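Local coordinates for hemin ABC transporter, periplasmic hemin-binding protein HutB (Vibrio cholerae, PDB 5KHL) that probably binds hemin in the periplasm and delivers it to an ABC transporter for import across the inner membrane, at residues P172-I175 with I176-G180; G255-S258 with L259-Q263; Q136-N139 with A140-K144. All blocks are in the same frame, centred on the assembly; numbering follows the deposited sequence.

Contact 1: P172-I175 with I176-G180; sequences PDTI and IGLIG
The amide of Leu178 reaches back to Thr174 O and that of Ile179 to Ile175 O, each with its N 2.9 Å from the oxygen, closing the last full turn of helix 171-178. Two residues earlier the same i to i+4 pattern runs from Ile176 N to Pro172 O and from Gly177 N to Asp173 O, and both of these bonds are longer, at 3.2 Å. The helix ends in a Schellman motif, with two bonds back into the last turn, one of them Gly180 N to Gly177 O at 2.9 Å; Gly180 leaves the helical angles with a positive phi of 85°.

The polar side chains of this short helix find their partners elsewhere in the chain. Thr174 OG1 bonds to Ser105 O, while Asp173 OD2 bonds to Asn183 ND2.

Packing follows the rise of the helix. Thr174 has its hydroxyl beside the backbone N (chi1 -61°), which sends CG2 along the helix beside Leu178. Ile176 folds CG1 back over the turn behind it, 3.3 Å from Pro172 O, and sits between strand 152-156 and the loop that follows the helix. Ile175 and Ile179 pack against helix 256-269, and their CG2 methyls stand 4.3 Å apart, a loose apolar contact. Leu178 turns to helix 125-143 and to Leu259, which makes this last turn a buried joint in the C-terminal lobe. Ile179 carries CG1 between its backbone N and carbonyl carbon (chi1 77°); the other branch is thereby turned back along the helix, where CG2 lies 3.1 Å from Ile175 O.

Contact 2: G255-S258 with L259-Q263; sequences GLKS and LQEAQ
Lys257 and Glu261, one helical turn apart, cross obliquely rather than meeting end to end. Lys257 leaves with CG anti to the backbone N (chi1 -166°), and the successive bends at its later torsions bring its end near the carboxylate. NZ and CE both stop 4.0 Å from Glu261 OE2: the opposite charges attract, but the gap is too wide for a salt bridge. Glu261 is itself folded, bent at chi2, and its OE1 is engaged by Arg264 in a salt bridge and by the amide of Asp246. Beneath the pair, Glu261 N bonds to Lys257 O at 2.8 Å in an almost straight line (177°).

At the opening of the helix, Gly255 holds the N-cap position and its N donates to Ser258 OG at 2.6 Å, the half of a capping box that a glycine cap can make. Ser258 OG also bonds to Ala249 O. In place of a capping side chain, Glu28 accepts the amides of Leu256 and Lys257. Leu259 rests its CG 3.4 Å from Gly255 O, over the first turn.

Helix 256-269 thus starts against helix 24-32, which supplies Glu28 and receives Leu256, then runs on with Leu259 lodged between helices 125-143 and 171-178 and Ala262 against Ile175.

Contact 3: Q136-N139 with A140-K144; sequences QQIN and ALQAK
Ile138 and Gln142 run alongside each other on one flank of helix 125-143. The amide of Gln142, carried on an extended chain, borders the isoleucine: OE1 is 3.5 Å and CD 3.7 Å from Ile138 CG2, the branch set anti to the backbone N. Both residues touch Leu178 of helix 171-178, but the tight part is buried Ile138 with buried Leu141, and Gln142 at its border is itself exposed. Leu141 has its CG 3.5 Å from Gln137 O, and its N bonds to that oxygen at 2.8 Å.

The other flank is open. Gln136, Asn139, Ala140 and Ala143 are exposed, and here the backbone does most of the joining: Ala140 N to Gln136 O at 2.7 Å and Ala143 N to Asn139 O at 2.6 Å. Asn139 only grazes Gln142, with OD1 and OE1 3.8 Å apart and the amide planes inclined by 43°, a loose contact.

Buried Ile138 and Leu141, with Gln137 at their border, beneath an exposed back are the pattern of an amphipathic helix. This one is the long helix joining the two lobes, as in other periplasmic binding proteins of the iron siderophore and vitamin B12 class.

The three contacts meet as one helical junction: contact 1 lies about 10 Å from contact 2 and about 12 Å from contact 3, centre to centre, and contacts 2 and 3 are also about 12 Å apart. Between contacts 1 and 2, Ile175 CD1 is 3.8 Å from Ser258 CB and Ile175 CG2 is 4.0 Å from Ala262 CB. Contact 3 touches both, with Leu178 CD2 3.7 Å from Ile138 CG2 and Leu141 CD2 3.7 Å from Gln263 N. Thus the interlobe helix and the C-terminal helix are packed on the short helix of the second lobe. Hemin probably binds in the cleft between the lobes, as in relatives.

Contact 1: P172-I175 with I176-G180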
ATOM      1  N   PRO A 172       4.791   3.666  -3.732  1.00 46.36           N
ATOM      2  CA  PRO A 172       4.577   4.974  -4.358  1.00 48.31           C
ATOM      3  C   PRO A 172       5.314   5.146  -5.689  1.00 38.66           C
ATOM      4  O   PRO A 172       4.793   5.817  -6.563  1.00 38.22           O
ATOM      5  CB  PRO A 172       5.107   5.948  -3.304  1.00 45.84           C
ATOM      6  CG  PRO A 172       4.913   5.247  -2.055  1.00 47.41           C
ATOM      7  CD  PRO A 172       5.248   3.825  -2.345  1.00 41.13           C
ATOM      8  N   ASP A 173       6.478   4.534  -5.860  1.00 50.36           N
ATOM      9  CA  ASP A 173       7.125   4.572  -7.169  1.00 45.81           C
ATOM     10  C   ASP A 173       6.319   3.869  -8.259  1.00 44.64           C
ATOM     11  O   ASP A 173       6.194   4.385  -9.368  1.00 46.25           O
ATOM     12  CB  ASP A 173       8.515   3.953  -7.122  1.00 55.58           C
ATOM     13  CG  ASP A 173       9.153   3.906  -8.491  1.00 46.26           C
ATOM     14  OD1 ASP A 173       9.356   2.801  -9.028  1.00 50.61           O
ATOM     15  OD2 ASP A 173       9.399   4.993  -9.039  1.00 42.48           O
ATOM     16  N   THR A 174       5.790   2.690  -7.952  1.00 35.62           N
ATOM     17  CA  THR A 174       5.028   1.926  -8.933  1.00 35.66           C
ATOM     18  C   THR A 174       3.767   2.696  -9.354  1.00 44.68           C
ATOM     19  O   THR A 174       3.404   2.742 -10.546  1.00 49.36           O
ATOM     20  CB  THR A 174       4.642   0.552  -8.363  1.00 35.99           C
ATOM     21  OG1 THR A 174       5.821  -0.181  -8.038  1.00 36.73           O
ATOM     22  CG2 THR A 174       3.805  -0.254  -9.328  1.00 36.30           C
ATOM     23  N   ILE A 175       3.128   3.337  -8.377  1.00 39.51           N
ATOM     24  CA  ILE A 175       1.890   4.067  -8.615  1.00 43.77           C
ATOM     25  C   ILE A 175       2.122   5.266  -9.539  1.00 43.97           C
ATOM     26  O   ILE A 175       1.314   5.530 -10.425  1.00 38.16           O
ATOM     27  CB  ILE A 175       1.248   4.511  -7.274  1.00 36.39           C
ATOM     28  CG1 ILE A 175       0.614   3.289  -6.600  1.00 36.63           C
ATOM     29  CG2 ILE A 175       0.218   5.655  -7.460  1.00 36.76           C
ATOM     30  CD1 ILE A 175       0.216   3.537  -5.142  1.00 44.97           C
ATOM     31  N   ILE A 176       3.227   5.973  -9.328  1.00 37.47           N
ATOM     32  CA  ILE A 176       3.632   7.076 -10.190  1.00 44.32           C
ATOM     33  C   ILE A 176       3.863   6.615 -11.656  1.00 43.49           C
ATOM     34  O   ILE A 176       3.439   7.288 -12.603  1.00 39.86           O
ATOM     35  CB  ILE A 176       4.907   7.752  -9.634  1.00 39.31           C
ATOM     36  CG1 ILE A 176       4.578   8.519  -8.363  1.00 39.03           C
ATOM     37  CG2 ILE A 176       5.510   8.723 -10.634  1.00 48.67           C
ATOM     38  CD1 ILE A 176       5.817   8.911  -7.564  1.00 39.60           C
ATOM     39  N   GLY A 177       4.524   5.475 -11.837  1.00 38.41           N
ATOM     40  CA  GLY A 177       4.697   4.912 -13.168  1.00 39.33           C
ATOM     41  C   GLY A 177       3.353   4.575 -13.794  1.00 39.77           C
ATOM     42  O   GLY A 177       3.108   4.898 -14.948  1.00 45.93           O
ATOM     43  N   LEU A 178       2.474   3.945 -13.015  1.00 42.77           N
ATOM     44  CA  LEU A 178       1.164   3.531 -13.506  1.00 40.75           C
ATOM     45  C   LEU A 178       0.254   4.693 -13.886  1.00 46.96           C
ATOM     46  O   LEU A 178      -0.546   4.563 -14.818  1.00 51.68           O
ATOM     47  CB  LEU A 178       0.466   2.638 -12.480  1.00 52.25           C
ATOM     48  CG  LEU A 178       1.012   1.208 -12.420  1.00 48.53           C
ATOM     49  CD1 LEU A 178       0.447   0.440 -11.246  1.00 49.19           C
ATOM     50  CD2 LEU A 178       0.693   0.481 -13.709  1.00 49.89           C
ATOM     51  N   ILE A 179       0.360   5.830 -13.197  1.00 40.58           N
ATOM     52  CA  ILE A 179      -0.426   6.987 -13.608  1.00 39.64           C
ATOM     53  C   ILE A 179       0.208   7.646 -14.835  1.00 44.75           C
ATOM     54  O   ILE A 179      -0.346   8.588 -15.398  1.00 44.52           O
ATOM     55  CB  ILE A 179      -0.580   8.036 -12.490  1.00 52.88           C
ATOM     56  CG1 ILE A 179       0.701   8.859 -12.337  1.00 53.03           C
ATOM     57  CG2 ILE A 179      -1.072   7.382 -11.182  1.00 43.26           C
ATOM     58  CD1 ILE A 179       0.855   9.514 -10.980  1.00 56.22           C
ATOM     59  N   GLY A 180       1.362   7.139 -15.255  1.00 42.01           N
ATOM     60  CA  GLY A 180       2.010   7.631 -16.455  1.00 48.47           C
ATOM     61  C   GLY A 180       2.868   8.850 -16.195  1.00 54.69           C
ATOM     62  O   GLY A 180       3.023   9.702 -17.067  1.00 59.61           O
TER

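Contact 2: G255-S258 with L259-Q263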
ATOM      1  N   GLY A 255      -1.709  -2.917  -4.333  1.00 40.12           N
ATOM      2  CA  GLY A 255      -2.977  -3.612  -4.225  1.00 40.63           C
ATOM      3  C   GLY A 255      -4.120  -2.957  -4.975  1.00 40.38           C
ATOM      4  O   GLY A 255      -3.899  -2.119  -5.852  1.00 39.77           O
ATOM      5  N   LEU A 256      -5.345  -3.349  -4.623  1.00 41.33           N
ATOM      6  CA  LEU A 256      -6.536  -2.879  -5.315  1.00 41.52           C
ATOM      7  C   LEU A 256      -6.782  -1.401  -5.040  1.00 46.53           C
ATOM      8  O   LEU A 256      -7.127  -0.632  -5.953  1.00 46.22           O
ATOM      9  CB  LEU A 256      -7.747  -3.703  -4.904  1.00 43.08           C
ATOM     10  CG  LEU A 256      -7.575  -5.218  -5.056  1.00 48.30           C
ATOM     11  CD1 LEU A 256      -8.887  -5.923  -4.757  1.00 45.28           C
ATOM     12  CD2 LEU A 256      -7.069  -5.592  -6.456  1.00 50.85           C
ATOM     13  N   LYS A 257      -6.594  -1.014  -3.781  1.00 48.55           N
ATOM     14  CA  LYS A 257      -6.640   0.391  -3.373  1.00 53.62           C
ATOM     15  C   LYS A 257      -5.573   1.234  -4.094  1.00 47.93           C
ATOM     16  O   LYS A 257      -5.837   2.367  -4.485  1.00 42.93           O
ATOM     17  CB  LYS A 257      -6.460   0.505  -1.854  1.00 63.50           C
ATOM     18  CG  LYS A 257      -6.827   1.863  -1.271  1.00 71.18           C
ATOM     19  CD  LYS A 257      -8.320   2.158  -1.421  1.00 76.62           C
ATOM     20  CE  LYS A 257      -8.582   3.657  -1.627  1.00 72.88           C
ATOM     21  NZ  LYS A 257      -8.124   4.483  -0.483  1.00 62.42           N
ATOM     22  N   SER A 258      -4.377   0.670  -4.262  1.00 43.44           N
ATOM     23  CA  SER A 258      -3.303   1.334  -4.994  1.00 38.81           C
ATOM     24  C   SER A 258      -3.761   1.710  -6.389  1.00 44.55           C
ATOM     25  O   SER A 258      -3.619   2.853  -6.814  1.00 52.14           O
ATOM     26  CB  SER A 258      -2.069   0.446  -5.091  1.00 38.41           C
ATOM     27  OG  SER A 258      -1.897  -0.330  -3.927  1.00 39.12           O
ATOM     28  N   LEU A 259      -4.322   0.735  -7.092  1.00 39.06           N
ATOM     29  CA  LEU A 259      -4.847   0.945  -8.431  1.00 37.26           C
ATOM     30  C   LEU A 259      -5.968   2.004  -8.487  1.00 41.22           C
ATOM     31  O   LEU A 259      -6.011   2.819  -9.412  1.00 39.25           O
ATOM     32  CB  LEU A 259      -5.356  -0.388  -8.992  1.00 41.77           C
ATOM     33  CG  LEU A 259      -4.343  -1.531  -9.134  1.00 39.61           C
ATOM     34  CD1 LEU A 259      -4.841  -2.539 -10.139  1.00 38.29           C
ATOM     35  CD2 LEU A 259      -2.971  -1.009  -9.548  1.00 39.06           C
ATOM     36  N   GLN A 260      -6.862   1.971  -7.497  1.00 38.81           N
ATOM     37  CA  GLN A 260      -7.962   2.925  -7.369  1.00 54.39           C
ATOM     38  C   GLN A 260      -7.480   4.362  -7.088  1.00 40.77           C
ATOM     39  O   GLN A 260      -7.954   5.306  -7.707  1.00 42.12           O
ATOM     40  CB  GLN A 260      -8.941   2.468  -6.264  1.00 50.19           C
ATOM     41  CG  GLN A 260     -10.438   2.701  -6.575  1.00 75.10           C
ATOM     42  CD  GLN A 260     -11.053   1.690  -7.571  1.00 97.76           C
ATOM     43  OE1 GLN A 260     -10.719   0.500  -7.567  1.00104.19           O
ATOM     44  NE2 GLN A 260     -11.959   2.174  -8.421  1.00 99.51           N
ATOM     45  N   GLU A 261      -6.545   4.518  -6.160  1.00 39.01           N
ATOM     46  CA  GLU A 261      -5.881   5.808  -5.947  1.00 39.22           C
ATOM     47  C   GLU A 261      -5.160   6.298  -7.182  1.00 41.52           C
ATOM     48  O   GLU A 261      -5.226   7.474  -7.509  1.00 39.69           O
ATOM     49  CB  GLU A 261      -4.861   5.728  -4.810  1.00 38.46           C
ATOM     50  CG  GLU A 261      -5.479   5.681  -3.445  1.00 48.99           C
ATOM     51  CD  GLU A 261      -6.330   6.890  -3.176  1.00 44.41           C
ATOM     52  OE1 GLU A 261      -5.825   7.823  -2.521  1.00 43.12           O
ATOM     53  OE2 GLU A 261      -7.497   6.909  -3.622  1.00 43.40           O
ATOM     54  N   ALA A 262      -4.453   5.386  -7.846  1.00 36.99           N
ATOM     55  CA  ALA A 262      -3.687   5.724  -9.045  1.00 43.33           C
ATOM     56  C   ALA A 262      -4.591   6.330 -10.106  1.00 38.36           C
ATOM     57  O   ALA A 262      -4.258   7.374 -10.660  1.00 44.52           O
ATOM     58  CB  ALA A 262      -2.951   4.485  -9.595  1.00 35.52           C
ATOM     59  N   GLN A 263      -5.726   5.681 -10.374  1.00 39.81           N
ATOM     60  CA  GLN A 263      -6.736   6.221 -11.296  1.00 50.53           C
ATOM     61  C   GLN A 263      -7.171   7.594 -10.847  1.00 47.30           C
ATOM     62  O   GLN A 263      -7.161   8.549 -11.631  1.00 45.63           O
ATOM     63  CB  GLN A 263      -7.981   5.332 -11.388  1.00 55.36           C
ATOM     64  CG  GLN A 263      -7.777   3.928 -11.914  1.00 65.00           C
ATOM     65  CD  GLN A 263      -9.069   3.117 -11.885  1.00 81.75           C
ATOM     66  OE1 GLN A 263     -10.121   3.597 -12.303  1.00 94.02           O
ATOM     67  NE2 GLN A 263      -8.994   1.891 -11.373  1.00 84.18           N
TER

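Contact 3: Q136-N139 with A140-K144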
ATOM      1  N   GLN A 136      -6.803  -5.214 -16.568  1.00 46.17           N
ATOM      2  CA  GLN A 136      -7.602  -4.171 -17.232  1.00 47.64           C
ATOM      3  C   GLN A 136      -7.388  -2.768 -16.652  1.00 61.63           C
ATOM      4  O   GLN A 136      -7.163  -1.828 -17.416  1.00 60.37           O
ATOM      5  CB  GLN A 136      -9.099  -4.488 -17.157  1.00 65.57           C
ATOM      6  CG  GLN A 136      -9.550  -5.743 -17.861  1.00 70.77           C
ATOM      7  CD  GLN A 136     -11.059  -5.859 -17.900  1.00 81.04           C
ATOM      8  OE1 GLN A 136     -11.614  -6.941 -18.137  1.00 82.95           O
ATOM      9  NE2 GLN A 136     -11.739  -4.737 -17.668  1.00 82.38           N
ATOM     10  N   GLN A 137      -7.476  -2.610 -15.323  1.00 44.15           N
ATOM     11  CA  GLN A 137      -7.245  -1.289 -14.723  1.00 42.62           C
ATOM     12  C   GLN A 137      -5.861  -0.780 -15.051  1.00 43.63           C
ATOM     13  O   GLN A 137      -5.677   0.415 -15.280  1.00 43.56           O
ATOM     14  CB  GLN A 137      -7.397  -1.313 -13.212  1.00 46.50           C
ATOM     15  CG  GLN A 137      -8.771  -1.573 -12.698  1.00 62.14           C
ATOM     16  CD  GLN A 137      -8.762  -1.736 -11.194  1.00 65.50           C
ATOM     17  OE1 GLN A 137      -8.523  -0.784 -10.450  1.00 63.70           O
ATOM     18  NE2 GLN A 137      -9.001  -2.954 -10.736  1.00 72.80           N
ATOM     19  N   ILE A 138      -4.893  -1.698 -15.050  1.00 43.30           N
ATOM     20  CA  ILE A 138      -3.502  -1.341 -15.254  1.00 42.36           C
ATOM     21  C   ILE A 138      -3.313  -0.902 -16.690  1.00 50.82           C
ATOM     22  O   ILE A 138      -2.634   0.081 -16.958  1.00 52.43           O
ATOM     23  CB  ILE A 138      -2.562  -2.503 -14.897  1.00 50.65           C
ATOM     24  CG1 ILE A 138      -2.618  -2.748 -13.376  1.00 46.06           C
ATOM     25  CG2 ILE A 138      -1.153  -2.220 -15.394  1.00 45.19           C
ATOM     26  CD1 ILE A 138      -1.478  -3.543 -12.775  1.00 40.15           C
ATOM     27  N   ASN A 139      -3.964  -1.608 -17.608  1.00 58.87           N
ATOM     28  CA  ASN A 139      -3.933  -1.253 -19.028  1.00 56.54           C
ATOM     29  C   ASN A 139      -4.659   0.067 -19.282  1.00 55.16           C
ATOM     30  O   ASN A 139      -4.158   0.932 -20.013  1.00 50.13           O
ATOM     31  CB  ASN A 139      -4.540  -2.378 -19.876  1.00 57.16           C
ATOM     32  CG  ASN A 139      -3.654  -3.621 -19.929  1.00 67.43           C
ATOM     33  OD1 ASN A 139      -2.438  -3.526 -20.084  1.00 72.15           O
ATOM     34  ND2 ASN A 139      -4.267  -4.793 -19.793  1.00 70.24           N
ATOM     35  N   ALA A 140      -5.829   0.222 -18.660  1.00 53.24           N
ATOM     36  CA  ALA A 140      -6.561   1.495 -18.694  1.00 50.32           C
ATOM     37  C   ALA A 140      -5.694   2.657 -18.189  1.00 50.26           C
ATOM     38  O   ALA A 140      -5.653   3.715 -18.821  1.00 49.85           O
ATOM     39  CB  ALA A 140      -7.844   1.400 -17.884  1.00 50.39           C
ATOM     40  N   LEU A 141      -4.988   2.454 -17.077  1.00 43.67           N
ATOM     41  CA  LEU A 141      -4.050   3.463 -16.580  1.00 44.58           C
ATOM     42  C   LEU A 141      -2.906   3.736 -17.575  1.00 48.36           C
ATOM     43  O   LEU A 141      -2.592   4.892 -17.888  1.00 44.93           O
ATOM     44  CB  LEU A 141      -3.472   3.040 -15.227  1.00 37.59           C
ATOM     45  CG  LEU A 141      -4.335   3.405 -14.009  1.00 55.91           C
ATOM     46  CD1 LEU A 141      -4.039   2.496 -12.826  1.00 45.89           C
ATOM     47  CD2 LEU A 141      -4.161   4.866 -13.600  1.00 36.87           C
ATOM     48  N   GLN A 142      -2.292   2.663 -18.065  1.00 53.17           N
ATOM     49  CA  GLN A 142      -1.160   2.760 -18.981  1.00 55.71           C
ATOM     50  C   GLN A 142      -1.601   3.355 -20.321  1.00 61.37           C
ATOM     51  O   GLN A 142      -0.861   4.122 -20.932  1.00 60.35           O
ATOM     52  CB  GLN A 142      -0.495   1.377 -19.147  1.00 46.10           C
ATOM     53  CG  GLN A 142       0.375   0.997 -17.929  1.00 43.43           C
ATOM     54  CD  GLN A 142       0.855  -0.458 -17.896  1.00 52.48           C
ATOM     55  OE1 GLN A 142       0.250  -1.355 -18.487  1.00 62.63           O
ATOM     56  NE2 GLN A 142       1.947  -0.692 -17.188  1.00 43.12           N
ATOM     57  N   ALA A 143      -2.830   3.055 -20.742  1.00 61.41           N
ATOM     58  CA  ALA A 143      -3.375   3.634 -21.969  1.00 59.36           C
ATOM     59  C   ALA A 143      -3.375   5.155 -21.946  1.00 68.45           C
ATOM     60  O   ALA A 143      -3.226   5.786 -22.984  1.00 78.99           O
ATOM     61  CB  ALA A 143      -4.793   3.123 -22.229  1.00 61.00           C
ATOM     62  N   LYS A 144      -3.551   5.755 -20.771  1.00 79.07           N
ATOM     63  CA  LYS A 144      -3.619   7.219 -20.682  1.00 73.25           C
ATOM     64  C   LYS A 144      -2.240   7.868 -20.531  1.00 68.05           C
ATOM     65  O   LYS A 144      -2.141   9.072 -20.335  1.00 70.48           O
ATOM     66  CB  LYS A 144      -4.512   7.655 -19.514  1.00 70.67           C
ATOM     67  CG  LYS A 144      -5.973   7.234 -19.599  1.00 78.99           C
ATOM     68  CD  LYS A 144      -6.738   7.813 -18.399  1.00 79.83           C
ATOM     69  CE  LYS A 144      -8.154   7.272 -18.274  1.00 78.03           C
ATOM     70  NZ  LYS A 144      -9.145   8.246 -18.816  1.00 87.15           N
TER